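Local coordinates for protein arabinosyltransferase C (Mycobacterium tuberculosis, PDB 3PTY) that polymerises arabinose into the arabinan of arabinogalactan, its C-terminal domain, the part described here, serving as a lectin-like carbohydrate-binding module, at residues S148-L153 / A222-L227; T252-V257 / P274-F279; S175-L180 / A229-L234. All coordinates share one frame; numbering follows the deposited sequence.

In the fold
From the N terminus, strand 144-152 is the first to take part: interaction 1 brings it beside strand 224-231, closing a loop of 68 residues. Within that loop S175-L180 opens interaction 3, which pairs strand 178-183 with the later part of the same strand 224-231, so the two loops cross along the chain. Strand 224-231 thus lies between its two neighbours in the nine-stranded antiparallel sheet, and L180 packs on V225 and L227 to join both contacts. Interaction 2 follows in series, a short loop of 16 residues between helix 253-257 and P274-F279 at the other, mixed sheet, its centre about 36 Å from that of interaction 1.

Interaction 1: S148-L153 / A222-L227; sequences SGWYRL and ATQVRL
With CG beside its backbone N (chi1 -67°), W150 extends its indole across strand 224-231, while R226, whose CG sits between backbone N and carbonyl carbon (chi1 69°), runs out extended over one face of that ring. R226 CD lies 3.7 Å from the centroid of the six-membered ring of W150, a CH-pi contact, and the guanidinium is turned only 15° from the indole plane. Between the two backbones the pairing is antiparallel. Y151 and V225 form the hydrogen-bonded pair, Y151 N to V225 O at 2.8 Å and V225 N to Y151 O at 2.9 Å; L153 N reaches T223 O from above its carbonyl plane. At the other end S148 N donates to L227 O, and S148 OG accepts from L227 N (2.9 Å) while donating to G149 O. On the face of Y151 and V225, L153 CD2 meets V225 CG1 at 3.8 Å. T223 and Q224 form a classic beta bulge opposite A183, and both side chains bond D185. Q181 takes R226 NE, and a water joins R226 NH1 to S148 O; together these bonds fix the plane of the guanidinium, while the CZ2 rim of W150 covers one of its faces.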
loop_
_atom_site.group_PDB
_atom_site.type_symbol
_atom_site.label_atom_id
_atom_site.label_comp_id
_atom_site.label_asym_id
_atom_site.label_seq_id
_atom_site.Cartn_x
_atom_site.Cartn_y
_atom_site.Cartn_z
ATOM N N SER A 148 -21.570 -29.866 6.257
ATOM C CA SER A 148 -22.800 -29.092 6.264
ATOM C C SER A 148 -23.954 -29.937 5.741
ATOM O O SER A 148 -23.750 -31.019 5.184
ATOM C CB SER A 148 -22.661 -27.832 5.398
ATOM O OG SER A 148 -22.791 -28.151 4.013
ATOM N N GLY A 149 -25.168 -29.432 5.915
ATOM C CA GLY A 149 -26.311 -29.984 5.221
ATOM C C GLY A 149 -26.216 -29.605 3.755
ATOM O O GLY A 149 -25.310 -28.858 3.336
ATOM N N TRP A 150 -27.156 -30.108 2.966
ATOM C CA TRP A 150 -27.173 -29.833 1.535
ATOM C C TRP A 150 -27.789 -28.480 1.200
ATOM O O TRP A 150 -28.804 -28.085 1.782
ATOM C CB TRP A 150 -27.935 -30.933 0.795
ATOM C CG TRP A 150 -27.251 -32.266 0.831
ATOM C CD1 TRP A 150 -27.594 -33.349 1.593
ATOM C CD2 TRP A 150 -26.108 -32.660 0.061
ATOM N NE1 TRP A 150 -26.731 -34.394 1.343
ATOM C CE2 TRP A 150 -25.814 -34.002 0.401
ATOM C CE3 TRP A 150 -25.311 -32.016 -0.896
ATOM C CZ2 TRP A 150 -24.752 -34.709 -0.171
ATOM C CZ3 TRP A 150 -24.251 -32.725 -1.474
ATOM C CH2 TRP A 150 -23.984 -34.057 -1.105
ATOM N N TYR A 151 -27.177 -27.795 0.234
ATOM C CA TYR A 151 -27.681 -26.532 -0.289
ATOM C C TYR A 151 -28.082 -26.710 -1.752
ATOM O O TYR A 151 -27.454 -27.466 -2.483
ATOM C CB TYR A 151 -26.602 -25.452 -0.191
ATOM C CG TYR A 151 -26.275 -25.047 1.225
ATOM C CD1 TYR A 151 -25.303 -25.729 1.957
ATOM C CD2 TYR A 151 -26.943 -23.984 1.840
ATOM C CE1 TYR A 151 -24.996 -25.356 3.258
ATOM C CE2 TYR A 151 -26.648 -23.611 3.150
ATOM C CZ TYR A 151 -25.677 -24.300 3.849
ATOM O OH TYR A 151 -25.362 -23.927 5.133
ATOM N N ARG A 152 -29.108 -25.985 -2.178
ATOM C CA ARG A 152 -29.663 -26.142 -3.513
ATOM C C ARG A 152 -28.916 -25.271 -4.514
ATOM O O ARG A 152 -28.743 -24.068 -4.297
ATOM C CB ARG A 152 -31.149 -25.776 -3.488
ATOM C CG ARG A 152 -31.900 -25.953 -4.814
ATOM C CD ARG A 152 -32.300 -27.412 -5.078
ATOM N NE ARG A 152 -33.311 -27.983 -4.170
ATOM C CZ ARG A 152 -34.135 -27.301 -3.371
ATOM N NH1 ARG A 152 -34.118 -25.975 -3.327
ATOM N NH2 ARG A 152 -34.998 -27.957 -2.604
ATOM N N LEU A 153 -28.466 -25.873 -5.611
ATOM C CA LEU A 153 -27.887 -25.095 -6.706
ATOM C C LEU A 153 -29.014 -24.468 -7.511
ATOM O O LEU A 153 -30.080 -25.061 -7.649
ATOM C CB LEU A 153 -27.033 -25.976 -7.619
ATOM C CG LEU A 153 -25.694 -26.480 -7.081
ATOM C CD1 LEU A 153 -25.157 -27.587 -7.982
ATOM C CD2 LEU A 153 -24.679 -25.345 -6.978
ATOM N N ALA A 222 -25.536 -32.045 -11.275
ATOM C CA ALA A 222 -25.545 -31.808 -9.835
ATOM C C ALA A 222 -26.681 -30.851 -9.486
ATOM O O ALA A 222 -26.902 -29.866 -10.186
ATOM C CB ALA A 222 -24.213 -31.238 -9.376
ATOM N N THR A 223 -27.402 -31.135 -8.406
ATOM C CA THR A 223 -28.475 -30.235 -7.980
ATOM C C THR A 223 -28.245 -29.686 -6.575
ATOM O O THR A 223 -28.893 -28.720 -6.168
ATOM C CB THR A 223 -29.836 -30.945 -7.976
ATOM O OG1 THR A 223 -29.732 -32.149 -7.205
ATOM C CG2 THR A 223 -30.283 -31.277 -9.405
ATOM N N GLN A 224 -27.337 -30.312 -5.833
ATOM C CA GLN A 224 -27.097 -29.939 -4.442
ATOM C C GLN A 224 -25.603 -29.926 -4.139
ATOM O O GLN A 224 -24.838 -30.677 -4.745
ATOM C CB GLN A 224 -27.803 -30.925 -3.498
ATOM C CG GLN A 224 -29.277 -31.130 -3.805
ATOM C CD GLN A 224 -29.969 -32.060 -2.823
ATOM O OE1 GLN A 224 -29.543 -32.209 -1.672
ATOM N NE2 GLN A 224 -31.056 -32.682 -3.271
ATOM N N VAL A 225 -25.184 -29.077 -3.201
ATOM C CA VAL A 225 -23.790 -29.073 -2.770
ATOM C C VAL A 225 -23.712 -28.966 -1.260
ATOM O O VAL A 225 -24.650 -28.499 -0.615
ATOM C CB VAL A 225 -22.986 -27.908 -3.383
ATOM C CG1 VAL A 225 -22.910 -28.042 -4.902
ATOM C CG2 VAL A 225 -23.593 -26.557 -2.969
ATOM N N ARG A 226 -22.594 -29.399 -0.695
ATOM C CA ARG A 226 -22.356 -29.195 0.730
ATOM C C ARG A 226 -20.876 -28.964 0.966
ATOM O O ARG A 226 -20.049 -29.294 0.115
ATOM C CB ARG A 226 -22.855 -30.389 1.548
ATOM C CG ARG A 226 -22.039 -31.665 1.358
ATOM C CD ARG A 226 -22.593 -32.824 2.206
ATOM N NE ARG A 226 -21.939 -34.087 1.871
ATOM C CZ ARG A 226 -22.353 -35.286 2.277
ATOM N NH1 ARG A 226 -23.430 -35.405 3.056
ATOM N NH2 ARG A 226 -21.683 -36.370 1.904
ATOM N N LEU A 227 -20.552 -28.405 2.127
ATOM C CA LEU A 227 -19.173 -28.148 2.513
ATOM C C LEU A 227 -18.677 -29.224 3.459
ATOM O O LEU A 227 -19.415 -29.681 4.336
ATOM C CB LEU A 227 -19.066 -26.794 3.233
ATOM C CG LEU A 227 -19.561 -25.568 2.474
ATOM C CD1 LEU A 227 -19.381 -24.309 3.332
ATOM C CD2 LEU A 227 -18.819 -25.444 1.142
HETATM O O HOH W 1 -24.760 -33.561 4.804
#

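Interaction 2: T252-V257 / P274-F279; sequences TLQNVV and PCQRPF. With AFO (octyl alpha-D-arabinofuranoside), chain B.
Q254 and Q276 meet amide to amide where the short helix 253-257 approaches the P274-F279 segment, at the mixed sheet of this lectin-like C-terminal domain. T252 ends one outermost strand of that sheet, 251-252, and the weakly bonded 277-278 is the other, so the contact brings together chain segments from its two ends. The polar part is one hydrogen bond: Q276 NE2 donates to Q254 OE1 over 2.9 Å, with an N-H...O angle of 170°. The bond lies in the amide plane of Q276, yet reaches Q254 OE1 from above its carbonyl plane, and the two amides are turned 48° against each other. Q254 gets there with CG anti to the backbone N (chi1 -177°) and a bend at chi2. Q276 NE2 also donates to G258 O, just beyond the helix, so two acceptors fix the rotation of this buried amide. The first turn of the helix is itself capped, T252 OG1 accepting from N255 N at 3.0 Å as the N-cap.

Two apolar side chains of the helix pack on Q276. V257 CG1 touches Q276 CG at 3.9 Å, the side chains crossing at about a right angle, and L253 CD2 lies 4.0 Å from Q276 CD. L253 and V257 also lean on V37 and V263 of neighbouring strands, and Q276 on V263. C275 CB adds a van der Waals approach to Q254 OE1 at 3.6 Å.

Beyond the contact, the disulfide of C275 with C31 ties this segment to the region after the N-terminal helix. Farther along, the segment borders bound octyl alpha-D-arabinofuranoside, which is hydrogen-bonded to W267 O of this chain and to N22 ND2 of the second subunit. There P278 CG lies 3.8 Å from C5 of the sugar.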
loop_
_atom_site.group_PDB
_atom_site.type_symbol
_atom_site.label_atom_id
_atom_site.label_comp_id
_atom_site.label_asym_id
_atom_site.label_seq_id
_atom_site.Cartn_x
_atom_site.Cartn_y
_atom_site.Cartn_z
ATOM N N THR A 252 -19.969 -4.189 -12.061
ATOM C CA THR A 252 -18.602 -3.700 -12.218
ATOM C C THR A 252 -18.320 -2.613 -11.190
ATOM O O THR A 252 -19.226 -1.903 -10.756
ATOM C CB THR A 252 -18.357 -3.105 -13.606
ATOM O OG1 THR A 252 -19.167 -1.936 -13.752
ATOM C CG2 THR A 252 -18.694 -4.122 -14.709
ATOM N N LEU A 253 -17.058 -2.477 -10.803
ATOM C CA LEU A 253 -16.674 -1.416 -9.883
ATOM C C LEU A 253 -17.068 -0.052 -10.462
ATOM O O LEU A 253 -17.496 0.844 -9.731
ATOM C CB LEU A 253 -15.172 -1.481 -9.607
ATOM C CG LEU A 253 -14.571 -0.518 -8.581
ATOM C CD1 LEU A 253 -13.324 -1.135 -7.916
ATOM C CD2 LEU A 253 -14.242 0.825 -9.223
ATOM N N GLN A 254 -16.946 0.099 -11.778
ATOM C CA GLN A 254 -17.344 1.353 -12.422
ATOM C C GLN A 254 -18.820 1.649 -12.173
ATOM O O GLN A 254 -19.205 2.785 -11.901
ATOM C CB GLN A 254 -17.068 1.312 -13.926
ATOM C CG GLN A 254 -17.394 2.628 -14.638
ATOM C CD GLN A 254 -16.595 3.783 -14.077
ATOM O OE1 GLN A 254 -15.441 3.616 -13.694
ATOM N NE2 GLN A 254 -17.205 4.964 -14.020
ATOM N N ASN A 255 -19.651 0.621 -12.275
ATOM C CA ASN A 255 -21.082 0.795 -12.049
ATOM C C ASN A 255 -21.403 1.043 -10.580
ATOM O O ASN A 255 -22.331 1.780 -10.257
ATOM C CB ASN A 255 -21.861 -0.421 -12.561
ATOM C CG ASN A 255 -23.359 -0.294 -12.330
ATOM O OD1 ASN A 255 -23.849 -0.481 -11.214
ATOM N ND2 ASN A 255 -24.095 0.018 -13.391
ATOM N N VAL A 256 -20.632 0.423 -9.688
ATOM C CA VAL A 256 -20.881 0.551 -8.260
ATOM C C VAL A 256 -20.362 1.875 -7.705
ATOM O O VAL A 256 -21.068 2.574 -6.981
ATOM C CB VAL A 256 -20.228 -0.615 -7.478
ATOM C CG1 VAL A 256 -20.158 -0.286 -5.995
ATOM C CG2 VAL A 256 -21.012 -1.893 -7.709
ATOM N N VAL A 257 -19.123 2.205 -8.046
ATOM C CA VAL A 257 -18.453 3.379 -7.492
ATOM C C VAL A 257 -18.768 4.641 -8.293
ATOM O O VAL A 257 -18.967 5.714 -7.726
ATOM C CB VAL A 257 -16.921 3.160 -7.426
ATOM C CG1 VAL A 257 -16.204 4.432 -6.999
ATOM C CG2 VAL A 257 -16.596 2.012 -6.456
ATOM N N PRO A 274 -8.896 5.534 -14.050
ATOM C CA PRO A 274 -8.939 6.899 -14.584
ATOM C C PRO A 274 -10.298 7.577 -14.407
ATOM O O PRO A 274 -10.346 8.804 -14.392
ATOM C CB PRO A 274 -8.645 6.688 -16.076
ATOM C CG PRO A 274 -9.129 5.287 -16.338
ATOM C CD PRO A 274 -8.656 4.547 -15.118
ATOM N N CYS A 275 -11.377 6.807 -14.275
ATOM C CA CYS A 275 -12.714 7.400 -14.181
ATOM C C CYS A 275 -13.162 7.661 -12.744
ATOM O O CYS A 275 -14.201 8.279 -12.522
ATOM C CB CYS A 275 -13.764 6.534 -14.893
ATOM S SG CYS A 275 -13.502 6.287 -16.682
ATOM N N GLN A 276 -12.400 7.178 -11.765
ATOM C CA GLN A 276 -12.751 7.424 -10.365
ATOM C C GLN A 276 -12.265 8.794 -9.912
ATOM O O GLN A 276 -11.174 9.217 -10.275
ATOM C CB GLN A 276 -12.179 6.342 -9.445
ATOM C CG GLN A 276 -13.104 5.152 -9.285
ATOM C CD GLN A 276 -13.393 4.491 -10.608
ATOM O OE1 GLN A 276 -12.490 3.974 -11.260
ATOM N NE2 GLN A 276 -14.655 4.511 -11.020
ATOM N N ARG A 277 -13.073 9.468 -9.104
ATOM C CA ARG A 277 -12.732 10.788 -8.580
ATOM C C ARG A 277 -11.820 10.660 -7.368
ATOM O O ARG A 277 -12.238 10.162 -6.322
ATOM C CB ARG A 277 -14.017 11.526 -8.188
ATOM C CG ARG A 277 -13.831 12.908 -7.551
ATOM C CD ARG A 277 -15.204 13.444 -7.110
ATOM N NE ARG A 277 -15.138 14.709 -6.383
ATOM C CZ ARG A 277 -15.213 15.907 -6.958
ATOM N NH1 ARG A 277 -15.328 16.007 -8.279
ATOM N NH2 ARG A 277 -15.159 17.007 -6.217
ATOM N N PRO A 278 -10.567 11.120 -7.492
ATOM C CA PRO A 278 -9.628 10.973 -6.376
ATOM C C PRO A 278 -9.951 11.967 -5.277
ATOM O O PRO A 278 -10.161 13.144 -5.557
ATOM C CB PRO A 278 -8.264 11.313 -7.004
ATOM C CG PRO A 278 -8.503 11.370 -8.493
ATOM C CD PRO A 278 -9.938 11.760 -8.657
ATOM N N PHE A 279 -10.000 11.494 -4.040
ATOM C CA PHE A 279 -10.249 12.373 -2.916
ATOM C C PHE A 279 -9.034 13.271 -2.719
ATOM O O PHE A 279 -7.899 12.787 -2.689
ATOM C CB PHE A 279 -10.518 11.567 -1.644
ATOM C CG PHE A 279 -10.732 12.422 -0.432
ATOM C CD1 PHE A 279 -11.935 13.086 -0.240
ATOM C CD2 PHE A 279 -9.720 12.595 0.497
ATOM C CE1 PHE A 279 -12.134 13.893 0.871
ATOM C CE2 PHE A 279 -9.913 13.400 1.608
ATOM C CZ PHE A 279 -11.126 14.048 1.794
HETATM C C1 AFO B . -4.056 11.029 -10.441
HETATM O O1 AFO B . -3.162 11.900 -11.138
HETATM C C2 AFO B . -3.791 9.620 -10.961
HETATM O O2 AFO B . -3.684 8.663 -9.899
HETATM C C3 AFO B . -4.946 9.293 -11.887
HETATM O O3 AFO B . -4.421 9.049 -13.187
HETATM C C4 AFO B . -5.803 10.550 -11.920
HETATM O O4 AFO B . -5.406 11.348 -10.796
HETATM C C5 AFO B . -7.302 10.260 -11.897
HETATM O O5 AFO B . -8.017 11.397 -12.402
HETATM C "C1'" AFO B . -3.342 13.280 -10.833
HETATM C "C2'" AFO B . -2.535 14.079 -11.849
HETATM C "C3'" AFO B . -2.204 15.486 -11.356
HETATM C "C4'" AFO B . -1.624 16.298 -12.508
HETATM C "C5'" AFO B . -1.032 15.392 -13.584
HETATM C "C6'" AFO B . 0.321 14.805 -13.187
HETATM C "C7'" AFO B . 0.762 13.738 -14.184
HETATM C "C8'" AFO B . 2.144 13.216 -13.856
#

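Interaction 3: S175-L180 / A229-L234; sequences SREVRL and ADDQDL. With CA (calcium ion), chain C.
Just ahead of strand 178-183, E177 O accepts from D230 N in an antiparallel backbone hydrogen bond of 2.9 Å (N-H...O angle 153°), the same oxygen also receiving a CA-H...O contact from A229 CA at 3.1 Å, and V178 and A229 follow as a non-hydrogen-bonded pair. The side chains of that pair share one face of the sheet, where V178 CG2 meets A229 CB at 4.3 Å; I240 and F199 pack on V178, and L242 and F67 on A229.

E177 carries most of the remaining contact. With CG beside the backbone N (chi1 -70°) and the chain extended beyond, it runs alongside the backbone of D230, and its carboxylate ends 4.3 Å from D231 OD1, measured from E177 OE1. Hydrogen bonds from outside the two segments hold this buried group: E177 OE2 accepts from D174 N, and E177 OE1 is bonded to H238 NE2.

Here the end of an inner strand of the antiparallel sheet in the beta-sandwich domain leads straight into a calcium site, because strand 224-231 ends at its first ligand. D231 binds the calcium ion with both carboxylate oxygens, OD1 and OD2 each at 2.6 Å. CG of D231 stands anti to the backbone N (chi1 175°), which presents both oxygens to the calcium. Two residues on, D233 adds its backbone O at 2.5 Å, H238 supplies its backbone O, and three waters complete the shell. One of these waters also donates to D231 O, and S135 OG bonds D231 OD2, so second-shell contacts help position the chelating aspartate. Before the metal, the turn is braced by Q232 NE2, which donates to the syn lone pair of D230 OD1 at 2.8 Å.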
loop_
_atom_site.group_PDB
_atom_site.type_symbol
_atom_site.label_atom_id
_atom_site.label_comp_id
_atom_site.label_asym_id
_atom_site.label_seq_id
_atom_site.Cartn_x
_atom_site.Cartn_y
_atom_site.Cartn_z
ATOM N N SER A 175 -5.375 -26.555 1.075
ATOM C CA SER A 175 -6.505 -26.564 0.154
ATOM C C SER A 175 -7.263 -27.885 0.200
ATOM O O SER A 175 -8.449 -27.943 -0.123
ATOM C CB SER A 175 -6.054 -26.238 -1.277
ATOM O OG SER A 175 -5.359 -27.325 -1.856
ATOM N N ARG A 176 -6.584 -28.948 0.608
ATOM C CA ARG A 176 -7.240 -30.250 0.715
ATOM C C ARG A 176 -8.181 -30.337 1.928
ATOM O O ARG A 176 -9.013 -31.238 2.012
ATOM C CB ARG A 176 -6.190 -31.359 0.795
ATOM C CG ARG A 176 -5.158 -31.116 1.881
ATOM C CD ARG A 176 -4.313 -32.349 2.166
ATOM N NE ARG A 176 -3.655 -32.235 3.464
ATOM C CZ ARG A 176 -4.201 -32.623 4.613
ATOM N NH1 ARG A 176 -5.414 -33.161 4.627
ATOM N NH2 ARG A 176 -3.532 -32.476 5.749
ATOM N N GLU A 177 -8.058 -29.399 2.864
ATOM C CA GLU A 177 -8.816 -29.488 4.116
ATOM C C GLU A 177 -10.242 -28.950 4.018
ATOM O O GLU A 177 -11.049 -29.174 4.919
ATOM C CB GLU A 177 -8.083 -28.777 5.253
ATOM C CG GLU A 177 -6.819 -29.483 5.718
ATOM C CD GLU A 177 -6.076 -28.678 6.767
ATOM O OE1 GLU A 177 -6.430 -28.778 7.958
ATOM O OE2 GLU A 177 -5.138 -27.942 6.403
ATOM N N VAL A 178 -10.545 -28.226 2.944
ATOM C CA VAL A 178 -11.893 -27.702 2.737
ATOM C C VAL A 178 -12.348 -28.031 1.325
ATOM O O VAL A 178 -11.708 -27.645 0.346
ATOM C CB VAL A 178 -11.966 -26.173 2.963
ATOM C CG1 VAL A 178 -13.386 -25.661 2.700
ATOM C CG2 VAL A 178 -11.530 -25.814 4.378
ATOM N N ARG A 179 -13.443 -28.768 1.217
ATOM C CA ARG A 179 -13.904 -29.200 -0.091
ATOM C C ARG A 179 -15.381 -28.938 -0.266
ATOM O O ARG A 179 -16.127 -28.840 0.706
ATOM C CB ARG A 179 -13.600 -30.693 -0.302
ATOM C CG ARG A 179 -12.110 -31.025 -0.203
ATOM C CD ARG A 179 -11.821 -32.478 -0.573
ATOM N NE ARG A 179 -12.193 -32.731 -1.954
ATOM C CZ ARG A 179 -11.342 -32.777 -2.976
ATOM N NH1 ARG A 179 -10.039 -32.616 -2.786
ATOM N NH2 ARG A 179 -11.804 -32.997 -4.195
ATOM N N LEU A 180 -15.784 -28.811 -1.521
ATOM C CA LEU A 180 -17.181 -28.698 -1.883
ATOM C C LEU A 180 -17.582 -30.012 -2.532
ATOM O O LEU A 180 -16.981 -30.420 -3.525
ATOM C CB LEU A 180 -17.354 -27.567 -2.901
ATOM C CG LEU A 180 -18.760 -27.329 -3.459
ATOM C CD1 LEU A 180 -19.592 -26.500 -2.495
ATOM C CD2 LEU A 180 -18.668 -26.641 -4.811
ATOM N N ALA A 229 -15.087 -30.042 5.873
ATOM C CA ALA A 229 -13.822 -29.509 6.333
ATOM C C ALA A 229 -13.219 -30.466 7.342
ATOM O O ALA A 229 -13.934 -31.088 8.128
ATOM C CB ALA A 229 -14.011 -28.115 6.953
ATOM N N ASP A 230 -11.900 -30.573 7.317
ATOM C CA ASP A 230 -11.196 -31.502 8.182
ATOM C C ASP A 230 -9.996 -30.784 8.776
ATOM O O ASP A 230 -9.083 -30.373 8.055
ATOM C CB ASP A 230 -10.759 -32.734 7.387
ATOM C CG ASP A 230 -10.240 -33.847 8.275
ATOM O OD1 ASP A 230 -10.545 -33.835 9.488
ATOM O OD2 ASP A 230 -9.528 -34.735 7.760
ATOM N N ASP A 231 -10.021 -30.608 10.090
ATOM C CA ASP A 231 -8.942 -29.935 10.792
ATOM C C ASP A 231 -8.347 -30.854 11.856
ATOM O O ASP A 231 -8.725 -30.798 13.037
ATOM C CB ASP A 231 -9.462 -28.650 11.426
ATOM C CG ASP A 231 -8.429 -27.971 12.277
ATOM O OD1 ASP A 231 -7.245 -28.352 12.182
ATOM O OD2 ASP A 231 -8.803 -27.056 13.042
ATOM N N GLN A 232 -7.410 -31.689 11.422
ATOM C CA GLN A 232 -6.753 -32.672 12.278
ATOM C C GLN A 232 -5.433 -32.152 12.834
ATOM O O GLN A 232 -4.784 -32.818 13.636
ATOM C CB GLN A 232 -6.479 -33.950 11.486
ATOM C CG GLN A 232 -7.724 -34.630 10.952
ATOM C CD GLN A 232 -8.584 -35.205 12.057
ATOM O OE1 GLN A 232 -8.078 -35.819 12.997
ATOM N NE2 GLN A 232 -9.894 -35.013 11.951
ATOM N N ASP A 233 -5.029 -30.966 12.396
ATOM C CA ASP A 233 -3.752 -30.397 12.804
ATOM C C ASP A 233 -3.919 -29.688 14.137
ATOM O O ASP A 233 -4.628 -28.698 14.224
ATOM C CB ASP A 233 -3.257 -29.422 11.733
ATOM C CG ASP A 233 -1.896 -28.823 12.056
ATOM O OD1 ASP A 233 -1.474 -28.860 13.231
ATOM O OD2 ASP A 233 -1.253 -28.298 11.122
ATOM N N LEU A 234 -3.255 -30.185 15.173
ATOM C CA LEU A 234 -3.484 -29.696 16.528
ATOM C C LEU A 234 -2.633 -28.493 16.917
ATOM O O LEU A 234 -2.732 -28.005 18.039
ATOM C CB LEU A 234 -3.299 -30.829 17.539
ATOM C CG LEU A 234 -4.161 -32.062 17.267
ATOM C CD1 LEU A 234 -3.887 -33.142 18.305
ATOM C CD2 LEU A 234 -5.640 -31.694 17.246
HETATM CA CA CA C . -6.678 -27.318 14.530
HETATM O O HOH W 2 -7.868 -29.407 15.232
HETATM O O HOH W 3 -5.277 -26.764 16.601
HETATM O O HOH W 4 -8.241 -25.832 16.043
#